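Local atomic coordinates of esterase (Staphylococcus aureus subsp. aureus USA300_TCH1516, PDB entry 3D7R), a protein that probably hydrolyses ester bonds as a putative esterase of the alpha/beta hydrolase fold. Residues R152-L157 / Q164-M169; S180-L185 / Q190-K195. One frame throughout, in Å; residues are numbered along the deposited sequence.

Interaction 1: residues R152-L157 / Q164-M169. With NA (sodium ion), chain E.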
loop_
_atom_site.group_PDB
_atom_site.type_symbol
_atom_site.label_atom_id
_atom_site.label_comp_id
_atom_site.label_asym_id
_atom_site.label_seq_id
_atom_site.Cartn_x
_atom_site.Cartn_y
_atom_site.Cartn_z
ATOM N N ARG A 152 -10.897 11.934 2.591
ATOM C CA ARG A 152 -12.344 11.935 2.448
ATOM C C ARG A 152 -12.928 10.548 2.736
ATOM O O ARG A 152 -13.921 10.454 3.452
ATOM C CB ARG A 152 -12.779 12.411 1.056
ATOM C CG ARG A 152 -12.551 13.927 0.833
ATOM C CD ARG A 152 -12.980 14.384 -0.581
ATOM N NE ARG A 152 -11.882 15.073 -1.286
ATOM C CZ ARG A 152 -11.334 14.669 -2.438
ATOM N NH1 ARG A 152 -11.777 13.588 -3.086
ATOM N NH2 ARG A 152 -10.339 15.375 -2.961
ATOM N N VAL A 153 -12.327 9.481 2.195
ATOM C CA VAL A 153 -12.864 8.132 2.464
ATOM C C VAL A 153 -12.626 7.736 3.921
ATOM O O VAL A 153 -13.499 7.153 4.554
ATOM C CB VAL A 153 -12.396 7.031 1.452
ATOM C CG1 VAL A 153 -10.908 6.780 1.526
ATOM C CG2 VAL A 153 -13.195 5.701 1.650
ATOM N N TYR A 154 -11.467 8.093 4.468
ATOM C CA TYR A 154 -11.205 7.830 5.889
ATOM C C TYR A 154 -12.251 8.496 6.779
ATOM O O TYR A 154 -12.795 7.873 7.677
ATOM C CB TYR A 154 -9.794 8.256 6.291
ATOM C CG TYR A 154 -9.479 8.032 7.771
ATOM C CD1 TYR A 154 -9.170 6.761 8.252
ATOM C CD2 TYR A 154 -9.467 9.100 8.677
ATOM C CE1 TYR A 154 -8.881 6.543 9.596
ATOM C CE2 TYR A 154 -9.173 8.894 10.054
ATOM C CZ TYR A 154 -8.886 7.615 10.497
ATOM O OH TYR A 154 -8.578 7.403 11.835
ATOM N N ASP A 155 -12.536 9.758 6.513
ATOM C CA ASP A 155 -13.561 10.491 7.256
ATOM C C ASP A 155 -14.928 9.821 7.164
ATOM O O ASP A 155 -15.623 9.688 8.175
ATOM C CB ASP A 155 -13.615 11.946 6.781
ATOM C CG ASP A 155 -12.366 12.739 7.208
ATOM O OD1 ASP A 155 -11.612 12.241 8.057
ATOM O OD2 ASP A 155 -12.144 13.850 6.701
ATOM N N GLN A 156 -15.302 9.410 5.949
ATOM C CA GLN A 156 -16.531 8.629 5.715
ATOM C C GLN A 156 -16.621 7.412 6.649
ATOM O O GLN A 156 -17.600 7.263 7.360
ATOM C CB GLN A 156 -16.622 8.181 4.245
ATOM C CG GLN A 156 -17.891 7.402 3.902
ATOM C CD GLN A 156 -17.917 6.862 2.465
ATOM O OE1 GLN A 156 -16.893 6.389 1.919
ATOM N NE2 GLN A 156 -19.106 6.897 1.849
ATOM N N LEU A 157 -15.601 6.554 6.634
ATOM C CA LEU A 157 -15.546 5.343 7.478
ATOM C C LEU A 157 -15.597 5.633 8.994
ATOM O O LEU A 157 -16.360 5.007 9.734
ATOM C CB LEU A 157 -14.289 4.528 7.131
ATOM C CG LEU A 157 -14.170 4.054 5.670
ATOM C CD1 LEU A 157 -12.911 3.167 5.469
ATOM C CD2 LEU A 157 -15.420 3.301 5.223
ATOM N N GLN A 164 -11.771 3.870 16.248
ATOM C CA GLN A 164 -11.291 2.672 16.922
ATOM C C GLN A 164 -11.662 1.385 16.143
ATOM O O GLN A 164 -11.101 0.319 16.385
ATOM C CB GLN A 164 -11.819 2.633 18.371
ATOM C CG GLN A 164 -13.333 2.318 18.503
ATOM C CD GLN A 164 -14.287 3.541 18.347
ATOM O OE1 GLN A 164 -13.878 4.675 18.044
ATOM N NE2 GLN A 164 -15.576 3.291 18.576
ATOM N N ASN A 165 -12.576 1.508 15.185
ATOM C CA ASN A 165 -13.059 0.360 14.410
ATOM C C ASN A 165 -12.561 0.420 12.958
ATOM O O ASN A 165 -13.050 -0.288 12.074
ATOM C CB ASN A 165 -14.591 0.295 14.489
ATOM C CG ASN A 165 -15.078 -0.138 15.851
ATOM O OD1 ASN A 165 -14.559 -1.089 16.410
ATOM N ND2 ASN A 165 -16.082 0.561 16.394
ATOM N N VAL A 166 -11.572 1.280 12.728
ATOM C CA VAL A 166 -10.969 1.407 11.412
ATOM C C VAL A 166 -9.491 1.041 11.510
ATOM O O VAL A 166 -8.777 1.499 12.420
ATOM C CB VAL A 166 -11.135 2.842 10.839
ATOM C CG1 VAL A 166 -10.468 2.958 9.463
ATOM C CG2 VAL A 166 -12.629 3.202 10.732
ATOM N N VAL A 167 -9.050 0.205 10.583
ATOM C CA VAL A 167 -7.642 -0.149 10.457
ATOM C C VAL A 167 -7.222 0.376 9.086
ATOM O O VAL A 167 -8.016 0.338 8.137
ATOM C CB VAL A 167 -7.456 -1.687 10.577
ATOM C CG1 VAL A 167 -6.088 -2.154 10.075
ATOM C CG2 VAL A 167 -7.724 -2.184 12.050
ATOM N N VAL A 168 -5.994 0.883 8.978
ATOM C CA VAL A 168 -5.469 1.337 7.680
ATOM C C VAL A 168 -4.418 0.320 7.218
ATOM O O VAL A 168 -3.631 -0.158 8.026
ATOM C CB VAL A 168 -4.894 2.789 7.730
ATOM C CG1 VAL A 168 -4.287 3.197 6.369
ATOM C CG2 VAL A 168 -5.996 3.804 8.141
HETATM N N MSE A 169 -4.451 -0.041 5.935
HETATM C CA MSE A 169 -3.542 -1.029 5.374
HETATM C C MSE A 169 -3.165 -0.610 3.952
HETATM O O MSE A 169 -3.963 0.006 3.258
HETATM C CB MSE A 169 -4.258 -2.381 5.322
HETATM C CG MSE A 169 -3.414 -3.535 4.824
HETATM SE SE MSE A 169 -4.392 -5.235 4.964
HETATM C CE MSE A 169 -4.864 -5.182 6.852
HETATM NA NA NA E . -17.488 4.700 0.457
HETATM O O HOH W 1 -19.789 5.846 -0.824
#
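Tyr154 meets Val166 and Val168 through its phenol ring, and Leu157 adds a second touch on Val166. The ring carbon CE1 of Tyr154 lies 3.9 Å from CG1 of Val166; the same CE1 is 4.2 Å from CG2 of Val168, so one corner of the ring faces the groove between the methyls of these two valines of strand 166-171. The side chains of Tyr154 and Val166 meet obliquely. Tyr154 gets there because its CG is anti to the backbone N (chi1 179°), which carries the ring from helix 143-161 toward the strand although its CB does not point there. Val166 serves both helix residues with separate branches: CG1 takes the tyrosine, while CG2 sits 4.2 Å from CB of Leu157. The short axes approach to 10.2 Å and run nearly antiparallel at 155°, the geometry of a helix packed on the sheet and running back along it, as in a beta-alpha-beta crossover. Leu100 of the parallel neighbour strand 98-102 and Phe181, edge-to-face with Tyr154, continue the apolar layer.

The solvent side of the helix, turned from the strand, carries the exposed Arg152 and Asp155. On a flank between, Gln156 stands partly exposed, extended beyond CG, with OE1 bound to a sodium ion at 2.3 Å; a water 2.9 Å from the sodium also accepts a hydrogen bond from NE2 of Gln156. This amide thus uses its oxygen on the metal and its nitrogen on the metal's water, without touching the strand.

No hydrogen bond joins the two segments. Only carbon meets carbon across them, and the one polar group at the interface, OH of Tyr154, is satisfied by the backbone oxygen of Pro191, implying cohesion by apolar burial alone with that hydroxyl's demand met from a neighbouring loop.

Interaction 2: residues S180-L185 / Q190-K195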
loop_
_atom_site.group_PDB
_atom_site.type_symbol
_atom_site.label_atom_id
_atom_site.label_comp_id
_atom_site.label_asym_id
_atom_site.label_seq_id
_atom_site.Cartn_x
_atom_site.Cartn_y
_atom_site.Cartn_z
ATOM N N SER A 180 2.247 7.523 5.521
ATOM C CA SER A 180 2.223 8.979 5.372
ATOM C C SER A 180 0.848 9.584 5.738
ATOM O O SER A 180 0.763 10.644 6.376
ATOM C CB SER A 180 2.631 9.355 3.945
ATOM O OG SER A 180 2.433 10.730 3.717
ATOM N N PHE A 181 -0.225 8.909 5.347
ATOM C CA PHE A 181 -1.574 9.378 5.674
ATOM C C PHE A 181 -1.853 9.328 7.190
ATOM O O PHE A 181 -2.413 10.255 7.757
ATOM C CB PHE A 181 -2.644 8.613 4.874
ATOM C CG PHE A 181 -4.065 8.913 5.327
ATOM C CD1 PHE A 181 -4.633 10.158 5.091
ATOM C CD2 PHE A 181 -4.814 7.946 6.014
ATOM C CE1 PHE A 181 -5.924 10.455 5.544
ATOM C CE2 PHE A 181 -6.120 8.233 6.456
ATOM C CZ PHE A 181 -6.665 9.475 6.215
ATOM N N VAL A 182 -1.455 8.249 7.856
ATOM C CA VAL A 182 -1.650 8.159 9.315
ATOM C C VAL A 182 -0.781 9.208 10.037
ATOM O O VAL A 182 -1.190 9.783 11.047
ATOM C CB VAL A 182 -1.398 6.711 9.821
ATOM C CG1 VAL A 182 -1.385 6.656 11.355
ATOM C CG2 VAL A 182 -2.465 5.759 9.212
ATOM N N GLN A 183 0.406 9.465 9.497
ATOM C CA GLN A 183 1.283 10.517 10.009
ATOM C C GLN A 183 0.633 11.896 9.861
ATOM O O GLN A 183 0.739 12.748 10.755
ATOM C CB GLN A 183 2.635 10.472 9.296
ATOM C CG GLN A 183 3.535 9.309 9.715
ATOM C CD GLN A 183 4.778 9.139 8.831
ATOM O OE1 GLN A 183 4.779 9.530 7.667
ATOM N NE2 GLN A 183 5.832 8.539 9.386
ATOM N N SER A 184 -0.050 12.108 8.738
ATOM C CA SER A 184 -0.859 13.315 8.545
ATOM C C SER A 184 -1.969 13.462 9.597
ATOM O O SER A 184 -2.140 14.542 10.189
ATOM C CB SER A 184 -1.450 13.338 7.140
ATOM O OG SER A 184 -2.269 14.482 6.967
ATOM N N LEU A 185 -2.699 12.383 9.846
ATOM C CA LEU A 185 -3.722 12.376 10.895
ATOM C C LEU A 185 -3.116 12.760 12.251
ATOM O O LEU A 185 -3.659 13.605 12.973
ATOM C CB LEU A 185 -4.370 10.988 11.007
ATOM C CG LEU A 185 -5.163 10.452 9.808
ATOM C CD1 LEU A 185 -5.580 9.005 10.055
ATOM C CD2 LEU A 185 -6.383 11.294 9.514
ATOM N N GLN A 190 -5.973 14.348 14.305
ATOM C CA GLN A 190 -7.192 13.658 13.867
ATOM C C GLN A 190 -7.305 12.319 14.582
ATOM O O GLN A 190 -6.286 11.686 14.845
ATOM C CB GLN A 190 -7.138 13.389 12.355
ATOM C CG GLN A 190 -7.168 14.619 11.434
ATOM C CD GLN A 190 -8.530 15.277 11.360
ATOM O OE1 GLN A 190 -9.501 14.818 11.968
ATOM N NE2 GLN A 190 -8.608 16.367 10.625
ATOM N N PRO A 191 -8.539 11.852 14.869
ATOM C CA PRO A 191 -8.670 10.491 15.398
ATOM C C PRO A 191 -7.903 9.470 14.535
ATOM O O PRO A 191 -8.029 9.473 13.305
ATOM C CB PRO A 191 -10.186 10.230 15.327
ATOM C CG PRO A 191 -10.804 11.626 15.503
ATOM C CD PRO A 191 -9.849 12.539 14.743
ATOM N N LEU A 192 -7.118 8.617 15.186
ATOM C CA LEU A 192 -6.227 7.673 14.511
ATOM C C LEU A 192 -6.884 6.289 14.360
ATOM O O LEU A 192 -7.706 5.912 15.189
ATOM C CB LEU A 192 -4.945 7.521 15.325
ATOM C CG LEU A 192 -4.077 8.761 15.557
ATOM C CD1 LEU A 192 -2.933 8.436 16.530
ATOM C CD2 LEU A 192 -3.532 9.285 14.225
ATOM N N PRO A 193 -6.492 5.515 13.328
ATOM C CA PRO A 193 -7.025 4.144 13.195
ATOM C C PRO A 193 -6.493 3.280 14.338
ATOM O O PRO A 193 -5.471 3.614 14.940
ATOM C CB PRO A 193 -6.464 3.668 11.854
ATOM C CG PRO A 193 -5.158 4.479 11.686
ATOM C CD PRO A 193 -5.516 5.841 12.265
ATOM N N ASN A 194 -7.189 2.196 14.643
ATOM C CA ASN A 194 -6.794 1.282 15.716
ATOM C C ASN A 194 -5.424 0.651 15.441
ATOM O O ASN A 194 -4.639 0.388 16.363
ATOM C CB ASN A 194 -7.858 0.183 15.814
ATOM C CG ASN A 194 -7.611 -0.772 16.962
ATOM O OD1 ASN A 194 -7.393 -1.970 16.751
ATOM N ND2 ASN A 194 -7.643 -0.248 18.188
ATOM N N LYS A 195 -5.153 0.377 14.165
ATOM C CA LYS A 195 -3.893 -0.265 13.780
ATOM C C LYS A 195 -3.497 0.181 12.388
ATOM O O LYS A 195 -4.353 0.614 11.613
ATOM C CB LYS A 195 -4.016 -1.806 13.805
ATOM C CG LYS A 195 -4.243 -2.430 15.194
ATOM C CD LYS A 195 -4.440 -3.976 15.091
ATOM C CE LYS A 195 -4.599 -4.596 16.498
ATOM N NZ LYS A 195 -6.020 -4.447 16.964
#
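Leu185 fills the centre of this contact, where helix 173-187 of the alpha/beta hydrolase fold is followed by the loop that returns the chain to strand 195-199, the helix-to-strand half of a beta-alpha-beta unit. Three parts of its side chain meet three loop residues. CB of Leu185 is 3.7 Å from CD2 of Leu192. Its CD1 is 3.9 Å from CD of Pro193. On the other branch, CD2 of Leu185 comes to 3.6 Å from CB of Gln190. A chi1 of -64° places CG of the leucine anti to the carbonyl carbon, and chi2 173° then sends CD1 to Pro193 and CD2 to Gln190. CG of Leu185 also stands 4.0 Å above one face of the Phe181 ring, offset toward the rim, so a helix neighbour one turn earlier backs the same leucine.

Close to one turn before Leu185, Val182 extends the apolar strip. Its CG2 meets the CG corner of the Pro193 ring at 3.9 Å, and CD2 of Leu192 lies near its carbonyl oxygen. Val168 of strand 166-171 touches both Val182 and Pro193, which ties this strip to the sheet.

Outward, the contact turns polar at Gln190. The aliphatic part of this side chain crosses that of Leu185 at about a right angle, and then the chain bends at chi2 (-73°) and leads its amide away from the helix; NE2 bonds to a glycerol, probably from the crystallisation liquor. The backbone closes the edge: N of Gln190 donates to O of Leu185 at 2.8 Å.

Both contacts set a helix against the chain that leads into the next strand, in consecutive crossovers along the chain, and their centres lie 9 Å apart. Interaction 1 is buried at every touching residue and joins helix to sheet by apolar contact alone; interaction 2 is only partly buried, joins helix to loop, and adds a backbone hydrogen bond at its outer edge. They share a seam: besides the tyrosine's bond to the loop, N of Asn194 lies 2.8 Å from O of Val166, consistent with a hydrogen bond. The loop of interaction 2 therefore borders both elements of interaction 1, and polar links absent within interaction 1 appear between the two.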